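Local coordinates for carbonic anhydrase (Porphyridium purpureum, PDB 1DDZ), which probably catalyses the zinc-dependent interconversion of carbon dioxide and hydrogencarbonate as a carbonic anhydrase of the beta class, at residues Ser77-Ala81 with Asn82-Asp86; Leu85-Ala89 with Gly90-Val94; Gly400-Asp403 with Asn404-His408; Asp428-Asn431 with Arg432-Ile436. All coordinates share one frame; numbering follows the deposited sequence.

Contact 1 (Ser77-Ala81 with Asn82-Asp86)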
# COMPACT_ATOMS: atom_id res chain seq x y z
N SER A 77 -18.33 8.91 -8.86
CA SER A 77 -18.93 8.75 -10.18
C SER A 77 -20.43 8.63 -10.23
O SER A 77 -21.07 7.86 -9.50
CB SER A 77 -18.21 7.64 -10.97
OG SER A 77 -16.94 8.19 -11.35
N ARG A 78 -20.99 9.50 -11.03
CA ARG A 78 -22.43 9.61 -11.16
C ARG A 78 -23.08 8.60 -12.07
O ARG A 78 -24.27 8.73 -12.35
CB ARG A 78 -22.85 11.03 -11.59
CG ARG A 78 -22.37 12.09 -10.62
CD ARG A 78 -22.64 13.46 -11.16
NE ARG A 78 -22.62 14.47 -10.10
CZ ARG A 78 -22.67 15.78 -10.31
NH1 ARG A 78 -22.73 16.25 -11.55
NH2 ARG A 78 -22.70 16.63 -9.29
N VAL A 79 -22.34 7.63 -12.57
CA VAL A 79 -22.94 6.61 -13.41
C VAL A 79 -22.39 5.21 -13.19
O VAL A 79 -21.18 4.99 -13.29
CB VAL A 79 -22.85 6.95 -14.92
CG1 VAL A 79 -23.77 6.03 -15.71
CG2 VAL A 79 -23.20 8.41 -15.17
N PRO A 80 -23.26 4.26 -12.83
CA PRO A 80 -22.81 2.88 -12.62
C PRO A 80 -22.19 2.32 -13.91
O PRO A 80 -22.70 2.52 -15.02
CB PRO A 80 -24.11 2.16 -12.22
CG PRO A 80 -24.83 3.23 -11.45
CD PRO A 80 -24.66 4.42 -12.37
N ALA A 81 -21.10 1.59 -13.73
CA ALA A 81 -20.36 1.00 -14.81
C ALA A 81 -21.21 0.16 -15.75
O ALA A 81 -21.10 0.30 -16.97
CB ALA A 81 -19.22 0.18 -14.26
N ASN A 82 -22.04 -0.73 -15.20
CA ASN A 82 -22.88 -1.60 -16.02
C ASN A 82 -23.84 -0.79 -16.87
O ASN A 82 -24.10 -1.15 -18.00
CB ASN A 82 -23.67 -2.60 -15.17
CG ASN A 82 -24.78 -1.94 -14.36
OD1 ASN A 82 -24.50 -1.23 -13.39
ND2 ASN A 82 -26.03 -2.11 -14.78
N GLN A 83 -24.26 0.35 -16.35
CA GLN A 83 -25.18 1.24 -17.04
C GLN A 83 -24.51 1.84 -18.28
O GLN A 83 -25.02 1.74 -19.40
CB GLN A 83 -25.58 2.35 -16.10
CG GLN A 83 -26.93 2.93 -16.34
CD GLN A 83 -27.71 3.05 -15.07
OE1 GLN A 83 -27.96 2.05 -14.41
NE2 GLN A 83 -28.06 4.26 -14.68
N LEU A 84 -23.35 2.44 -18.09
CA LEU A 84 -22.61 3.04 -19.19
C LEU A 84 -22.32 2.01 -20.28
O LEU A 84 -22.22 2.34 -21.45
CB LEU A 84 -21.30 3.64 -18.69
CG LEU A 84 -21.32 4.89 -17.81
CD1 LEU A 84 -19.99 5.06 -17.09
CD2 LEU A 84 -21.63 6.11 -18.64
N LEU A 85 -22.12 0.76 -19.89
CA LEU A 85 -21.84 -0.28 -20.87
C LEU A 85 -23.11 -0.96 -21.39
O LEU A 85 -23.02 -1.88 -22.20
CB LEU A 85 -20.89 -1.34 -20.28
CG LEU A 85 -19.44 -0.92 -20.03
CD1 LEU A 85 -18.65 -2.06 -19.42
CD2 LEU A 85 -18.81 -0.49 -21.34
N ASP A 86 -24.27 -0.51 -20.94
CA ASP A 86 -25.55 -1.10 -21.34
C ASP A 86 -25.55 -2.60 -21.00
O ASP A 86 -25.96 -3.43 -21.82
CB ASP A 86 -25.80 -0.91 -22.84
CG ASP A 86 -27.26 -1.07 -23.21
OD1 ASP A 86 -28.14 -0.78 -22.36
OD2 ASP A 86 -27.54 -1.47 -24.36
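Val79, in the loop leading into the short helix 81-84, and Leu84 within that helix form the tight side. CG1 of Val79 presses on CG of Leu84 at 3.4 Å, closer than carbon atoms usually pack, and lies 3.6 Å from CD2 of Leu84. The side chains meet at about a right angle, and because CG1 of Val79 stands opposite the backbone N (chi1 -167°), that methyl is turned onto the leucine's branch point. Trp300 of helix 292-307 touches both residues, while Trp71 of strand 69-74 reaches Leu84. Replacing Leu84 with an alanine would probably open a gap beside CG1 of Val79 and leave both tryptophans without part of their packing. On the looser, partly exposed side Pro80 and Gln83 run side by side, yet approach only to 4.1 Å between CD of Pro80 and NE2 of Gln83. Pro80 is the N-cap residue, and its O receives Leu84 N at 3.1 Å in a nearly straight bond (165°), with Gln83 N adding a weak one. Leu85 N reaches Ala81 O at 3.1 Å, and Asp86 ends the helix in a Schellman motif, one of whose two bonds back runs from Asp86 N to Gln83 O, 2.8 Å. All hydrogen bonds between 77-81 and 82-86 join backbone atoms, which implies a turn shaped by the main chain and seated by Val79 and Leu84.

Contact 2 (Leu85-Ala89 with Gly90-Val94)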
# COMPACT_ATOMS: atom_id res chain seq x y z
N LEU A 85 -22.12 0.76 -19.89
CA LEU A 85 -21.84 -0.28 -20.87
C LEU A 85 -23.11 -0.96 -21.39
O LEU A 85 -23.02 -1.88 -22.20
CB LEU A 85 -20.89 -1.34 -20.28
CG LEU A 85 -19.44 -0.92 -20.03
CD1 LEU A 85 -18.65 -2.06 -19.42
CD2 LEU A 85 -18.81 -0.49 -21.34
N ASP A 86 -24.27 -0.51 -20.94
CA ASP A 86 -25.55 -1.10 -21.34
C ASP A 86 -25.55 -2.60 -21.00
O ASP A 86 -25.96 -3.43 -21.82
CB ASP A 86 -25.80 -0.91 -22.84
CG ASP A 86 -27.26 -1.07 -23.21
OD1 ASP A 86 -28.14 -0.78 -22.36
OD2 ASP A 86 -27.54 -1.47 -24.36
N LEU A 87 -25.08 -2.93 -19.80
CA LEU A 87 -25.01 -4.32 -19.32
C LEU A 87 -25.76 -4.50 -18.00
O LEU A 87 -25.93 -3.56 -17.23
CB LEU A 87 -23.55 -4.75 -19.07
CG LEU A 87 -22.67 -5.11 -20.25
CD1 LEU A 87 -21.26 -5.45 -19.74
CD2 LEU A 87 -23.28 -6.29 -21.01
N PRO A 88 -26.23 -5.73 -17.74
CA PRO A 88 -26.96 -6.04 -16.50
C PRO A 88 -26.02 -5.83 -15.30
O PRO A 88 -24.79 -5.97 -15.42
CB PRO A 88 -27.30 -7.53 -16.68
CG PRO A 88 -27.46 -7.66 -18.17
CD PRO A 88 -26.28 -6.87 -18.68
N ALA A 89 -26.58 -5.46 -14.16
CA ALA A 89 -25.79 -5.27 -12.96
C ALA A 89 -25.06 -6.60 -12.71
O ALA A 89 -25.52 -7.66 -13.15
CB ALA A 89 -26.72 -4.95 -11.80
N GLY A 90 -23.88 -6.54 -12.12
CA GLY A 90 -23.15 -7.77 -11.87
C GLY A 90 -22.41 -8.28 -13.09
O GLY A 90 -21.58 -9.19 -12.99
N GLU A 91 -22.71 -7.75 -14.26
CA GLU A 91 -21.98 -8.22 -15.41
C GLU A 91 -20.64 -7.49 -15.55
O GLU A 91 -19.82 -7.81 -16.40
CB GLU A 91 -22.80 -8.15 -16.68
CG GLU A 91 -22.85 -9.49 -17.38
CD GLU A 91 -24.25 -9.91 -17.73
OE1 GLU A 91 -24.57 -9.89 -18.93
OE2 GLU A 91 -25.03 -10.25 -16.82
N VAL A 92 -20.41 -6.54 -14.65
CA VAL A 92 -19.17 -5.79 -14.63
C VAL A 92 -18.59 -5.85 -13.22
O VAL A 92 -19.26 -5.50 -12.28
CB VAL A 92 -19.38 -4.32 -15.00
CG1 VAL A 92 -18.03 -3.60 -15.08
CG2 VAL A 92 -20.10 -4.23 -16.34
N PHE A 93 -17.35 -6.32 -13.10
CA PHE A 93 -16.63 -6.41 -11.82
C PHE A 93 -16.04 -5.00 -11.60
O PHE A 93 -15.19 -4.56 -12.37
CB PHE A 93 -15.52 -7.43 -11.96
CG PHE A 93 -15.01 -7.95 -10.66
CD1 PHE A 93 -15.85 -8.66 -9.80
CD2 PHE A 93 -13.68 -7.77 -10.30
CE1 PHE A 93 -15.36 -9.17 -8.62
CE2 PHE A 93 -13.19 -8.28 -9.11
CZ PHE A 93 -14.02 -8.98 -8.27
N VAL A 94 -16.44 -4.33 -10.52
CA VAL A 94 -16.03 -2.95 -10.28
C VAL A 94 -15.08 -2.66 -9.13
O VAL A 94 -15.24 -3.18 -8.02
CB VAL A 94 -17.27 -2.05 -10.07
CG1 VAL A 94 -16.87 -0.62 -9.91
CG2 VAL A 94 -18.25 -2.18 -11.24
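Glu91 folds back over Pro88 at the turn that leads from helix 81-84 into strand 92-97. Its CB sits 3.2 Å from Pro88 O, the closest side-chain approach here. CG carries the chain onward with chi1 at -126°, away from a staggered position, and a bend at chi2 brings the carboxylate back toward the proline. CD then lies 3.8 Å from CD of Pro88. At the tip the two oxygens divide the pyrrolidine ring between them: OE1 is 3.5 Å from CD of Pro88, and OE2 3.5 Å from CB of Pro88. With an alanine in place of Glu91 the carboxylate is gone, and the Pro88 ring would probably lose its contacts with OE1 and OE2, opening a gap beside it. Beneath the side chains runs a type II beta turn, Pro88 to Glu91, closed by Glu91 N to Pro88 O at 3.0 Å. Gly90 takes the third position with phi 80°, where a CB would clash with the carbonyl O of Ala89. Further on, CG2 of Val92 meets CD1 of Leu87 at 3.8 Å and CD1 of Leu85 at 4.0 Å, each leucine crossing it at about a right angle. Phe93 touches Asp330, a ligand of the second zinc ion. The chemistry implies a division of labour: one backbone bond and a glycine set the turn, methyls pack together beside it, and the carboxylate rests on carbon.

Contact 3 (Gly400-Asp403 with Asn404-His408)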
# COMPACT_ATOMS: atom_id res chain seq x y z
N GLY A 400 -0.07 -14.49 -5.28
CA GLY A 400 0.64 -13.45 -4.55
C GLY A 400 -0.08 -12.20 -4.13
O GLY A 400 0.19 -11.67 -3.05
N LEU A 401 -1.00 -11.70 -4.95
CA LEU A 401 -1.67 -10.48 -4.56
C LEU A 401 -3.05 -10.69 -3.95
O LEU A 401 -3.32 -10.21 -2.85
CB LEU A 401 -1.69 -9.49 -5.74
CG LEU A 401 -0.22 -9.34 -6.16
CD1 LEU A 401 -0.03 -9.52 -7.63
CD2 LEU A 401 0.38 -8.06 -5.67
N ILE A 402 -3.90 -11.45 -4.63
CA ILE A 402 -5.23 -11.67 -4.13
C ILE A 402 -5.26 -12.53 -2.87
O ILE A 402 -5.93 -12.16 -1.90
CB ILE A 402 -6.16 -12.24 -5.22
CG1 ILE A 402 -7.58 -12.41 -4.67
CG2 ILE A 402 -5.65 -13.57 -5.76
CD1 ILE A 402 -8.23 -11.15 -4.29
N ASP A 403 -4.44 -13.56 -2.80
CA ASP A 403 -4.49 -14.43 -1.63
C ASP A 403 -3.86 -13.90 -0.35
O ASP A 403 -4.23 -14.31 0.74
CB ASP A 403 -4.09 -15.86 -1.99
CG ASP A 403 -5.00 -16.44 -3.10
OD1 ASP A 403 -6.24 -16.29 -3.04
OD2 ASP A 403 -4.47 -17.01 -4.07
N ASN A 404 -2.95 -12.92 -0.46
CA ASN A 404 -2.39 -12.29 0.75
C ASN A 404 -3.38 -11.24 1.25
O ASN A 404 -3.60 -11.08 2.46
CB ASN A 404 -0.99 -11.75 0.49
CG ASN A 404 0.01 -12.86 0.37
OD1 ASN A 404 0.04 -13.76 1.20
ND2 ASN A 404 0.78 -12.87 -0.72
N TRP A 405 -4.03 -10.56 0.32
CA TRP A 405 -5.09 -9.62 0.65
C TRP A 405 -6.23 -10.37 1.46
O TRP A 405 -6.66 -9.92 2.52
CB TRP A 405 -5.65 -9.04 -0.66
CG TRP A 405 -6.93 -8.25 -0.56
CD1 TRP A 405 -8.19 -8.72 -0.78
CD2 TRP A 405 -7.06 -6.84 -0.29
NE1 TRP A 405 -9.10 -7.69 -0.66
CE2 TRP A 405 -8.44 -6.53 -0.36
CE3 TRP A 405 -6.16 -5.82 0.00
CZ2 TRP A 405 -8.92 -5.24 -0.16
CZ3 TRP A 405 -6.65 -4.54 0.20
CH2 TRP A 405 -8.01 -4.26 0.12
N LEU A 406 -6.66 -11.53 0.96
CA LEU A 406 -7.72 -12.33 1.58
C LEU A 406 -7.40 -12.91 2.96
O LEU A 406 -8.33 -13.27 3.71
CB LEU A 406 -8.20 -13.45 0.63
CG LEU A 406 -8.89 -12.97 -0.65
CD1 LEU A 406 -9.16 -14.12 -1.61
CD2 LEU A 406 -10.16 -12.28 -0.32
N ARG A 407 -6.12 -12.93 3.34
CA ARG A 407 -5.72 -13.44 4.65
C ARG A 407 -6.42 -12.69 5.78
O ARG A 407 -6.56 -13.21 6.89
CB ARG A 407 -4.21 -13.40 4.82
CG ARG A 407 -3.50 -14.57 4.21
CD ARG A 407 -4.10 -15.82 4.75
NE ARG A 407 -3.33 -17.01 4.48
CZ ARG A 407 -3.79 -18.09 3.83
NH1 ARG A 407 -5.03 -18.11 3.37
NH2 ARG A 407 -3.00 -19.16 3.71
N HIS A 408 -6.89 -11.49 5.49
CA HIS A 408 -7.60 -10.70 6.47
C HIS A 408 -8.95 -11.35 6.82
O HIS A 408 -9.41 -11.25 7.97
CB HIS A 408 -7.79 -9.28 5.95
CG HIS A 408 -6.58 -8.43 6.11
ND1 HIS A 408 -5.77 -8.08 5.05
CD2 HIS A 408 -6.00 -7.91 7.22
CE1 HIS A 408 -4.73 -7.39 5.51
NE2 HIS A 408 -4.85 -7.28 6.82
O HOH W 1 -6.24 -15.79 2.25
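From Gly400 onward the backbone winds into the alpha-helical turn of 402-405, with Leu406 N bonded to Ile402 O at 3.0 Å and Trp405 N to Leu401 O at 3.3 Å. From within the turn, Asn404 reaches back to the glycine ahead of it: ND2 donates to Gly400 O at 2.7 Å, though the bond is bent (143°) and the acceptor is tilted from the amide plane. The same ND2 also bonds Ser449 OG of the second subunit. Against Ser111 and Tyr119 of helix 107-119, Ile402 holds CG1 opposite its backbone N (chi1 -178°), which carries that atom to CD1 of Leu406 at 3.8 Å, the chains meeting at a slant. CD1 of Leu406 also lies 3.9 Å from OD1 of Asp403, a buried carboxylate satisfied by Leu399 N, Ser397 OG and Tyr119 OH. Arg407 looks outward to the subunit interface, NE bonding Ala447 O and NH2 pairing with Asp486, both of the second subunit. One water ties it back to the turn, donating to Asp403 O at 2.9 Å and accepting from Arg407 NH1 at 2.8 Å. ND1 of His408 donates to Trp405 O at 3.3 Å, with that oxygen in the plane of the imidazole.

Contact 4 (Asp428-Asn431 with Arg432-Ile436)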
# COMPACT_ATOMS: atom_id res chain seq x y z
N ASP A 428 -24.39 -21.58 4.94
CA ASP A 428 -24.70 -20.73 6.10
C ASP A 428 -23.47 -20.31 6.83
O ASP A 428 -23.39 -19.28 7.47
CB ASP A 428 -25.61 -21.45 7.07
CG ASP A 428 -26.98 -21.73 6.50
OD1 ASP A 428 -27.34 -21.17 5.45
OD2 ASP A 428 -27.70 -22.54 7.11
N SER A 429 -22.49 -21.19 6.83
CA SER A 429 -21.26 -20.93 7.47
C SER A 429 -20.50 -19.79 6.76
O SER A 429 -19.99 -18.88 7.42
CB SER A 429 -20.47 -22.25 7.46
OG SER A 429 -19.14 -22.01 7.84
N LEU A 430 -20.51 -19.80 5.43
CA LEU A 430 -19.89 -18.75 4.63
C LEU A 430 -20.65 -17.45 4.88
O LEU A 430 -20.07 -16.39 5.06
CB LEU A 430 -20.02 -19.05 3.14
CG LEU A 430 -19.04 -18.46 2.09
CD1 LEU A 430 -19.76 -18.25 0.77
CD2 LEU A 430 -18.37 -17.17 2.53
N ASN A 431 -21.97 -17.54 4.80
CA ASN A 431 -22.81 -16.39 5.01
C ASN A 431 -22.66 -15.76 6.38
O ASN A 431 -22.89 -14.57 6.53
CB ASN A 431 -24.26 -16.75 4.77
CG ASN A 431 -24.56 -16.90 3.31
OD1 ASN A 431 -25.69 -17.13 2.95
ND2 ASN A 431 -23.57 -16.72 2.46
N ARG A 432 -22.30 -16.55 7.39
CA ARG A 432 -22.11 -16.00 8.73
C ARG A 432 -20.78 -15.26 8.77
O ARG A 432 -20.68 -14.16 9.34
CB ARG A 432 -22.12 -17.10 9.81
CG ARG A 432 -21.94 -16.56 11.23
CD ARG A 432 -23.06 -15.59 11.61
NE ARG A 432 -23.89 -16.14 12.68
CZ ARG A 432 -25.11 -15.73 12.99
NH1 ARG A 432 -25.70 -14.76 12.31
NH2 ARG A 432 -25.71 -16.24 14.05
N LEU A 433 -19.77 -15.86 8.16
CA LEU A 433 -18.43 -15.27 8.08
C LEU A 433 -18.53 -13.91 7.39
O LEU A 433 -17.88 -12.94 7.77
CB LEU A 433 -17.50 -16.17 7.26
CG LEU A 433 -15.98 -16.24 7.48
CD1 LEU A 433 -15.34 -16.38 6.13
CD2 LEU A 433 -15.43 -15.04 8.22
N ILE A 434 -19.35 -13.86 6.35
CA ILE A 434 -19.59 -12.66 5.56
C ILE A 434 -20.20 -11.57 6.45
O ILE A 434 -19.86 -10.40 6.34
CB ILE A 434 -20.53 -13.00 4.35
CG1 ILE A 434 -19.76 -13.80 3.31
CG2 ILE A 434 -21.18 -11.78 3.75
CD1 ILE A 434 -20.61 -14.12 2.12
N GLU A 435 -21.07 -11.98 7.37
CA GLU A 435 -21.73 -11.05 8.27
C GLU A 435 -20.76 -10.48 9.30
O GLU A 435 -20.77 -9.29 9.60
CB GLU A 435 -22.88 -11.76 9.01
CG GLU A 435 -24.05 -12.13 8.13
CD GLU A 435 -25.04 -13.07 8.82
OE1 GLU A 435 -24.62 -13.84 9.68
OE2 GLU A 435 -26.25 -13.01 8.50
N ILE A 436 -19.99 -11.37 9.90
CA ILE A 436 -19.01 -10.99 10.89
C ILE A 436 -17.90 -10.14 10.23
O ILE A 436 -17.33 -9.23 10.87
CB ILE A 436 -18.45 -12.23 11.57
CG1 ILE A 436 -19.58 -12.96 12.30
CG2 ILE A 436 -17.33 -11.88 12.51
CD1 ILE A 436 -19.14 -14.31 12.91
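Leu430 and Ile434 meet at a slant, one turn apart. CD2 of Leu430 lies 3.7 Å from CG1 of Ile434 and 3.8 Å from its CD1, so a single leucine methyl spans the outer part of the isoleucine. That position follows from CG of Leu430 standing opposite its backbone N (chi1 -156°), which sends the branch toward Ile434. CG1 of Ile434 is also pressed to 3.1 Å from Leu430 O. These apolar chains face helix 388-392, where both touch Cys390, and the side chain of Ile434 comes within about 4 Å of that of the zinc ligand Cys387. The scaffold is the regular alpha helix 426-447, whose i to i+4 bonds include Ile434 N to Leu430 O at 2.9 Å and Leu433 N to Ser429 O at 3.1 Å. Another aspect of the helix is polar. Arg432 bends at chi2 and chi3 until its guanidinium meets the carboxylate of Glu435 at an edge. NH1 of Arg432 donates to OE1 of Glu435 at 3.0 Å in a straight salt bridge (162°), in the guanidinium plane, on the syn side of OE1 but tilted out of the carboxylate plane. Arg432 has further partners in Glu419 and Gln27 O, while OE2 of Glu435 is bonded by Tyr385 OH and Gly30 N. CG of Glu435 sits 3.1 Å from Asn431 O, the oxygen that its backbone N also bonds.

Contacts 1 and 2 are consecutive, sharing Leu85 and Asp86, and together carry the chain from helix 81-84 into strand 92-97; Asn82 O and Leu87 N, 2.7 Å apart, probably bond across them. Both are only partly buried, with side-chain contacts that are apolar, or proline carbon against an amide (contact 1) or a carboxylate (contact 2). Contacts 3 and 4 are mostly buried, lie in the second carbonic anhydrase region and rest on helices, with nearest atoms about 7 Å apart. Contact 3 alone touches the second subunit: Asn404 and Arg407 bond across the interface while Asp403 is satisfied within its own chain. Contact 4 pairs Arg432 and Glu435 within the chain.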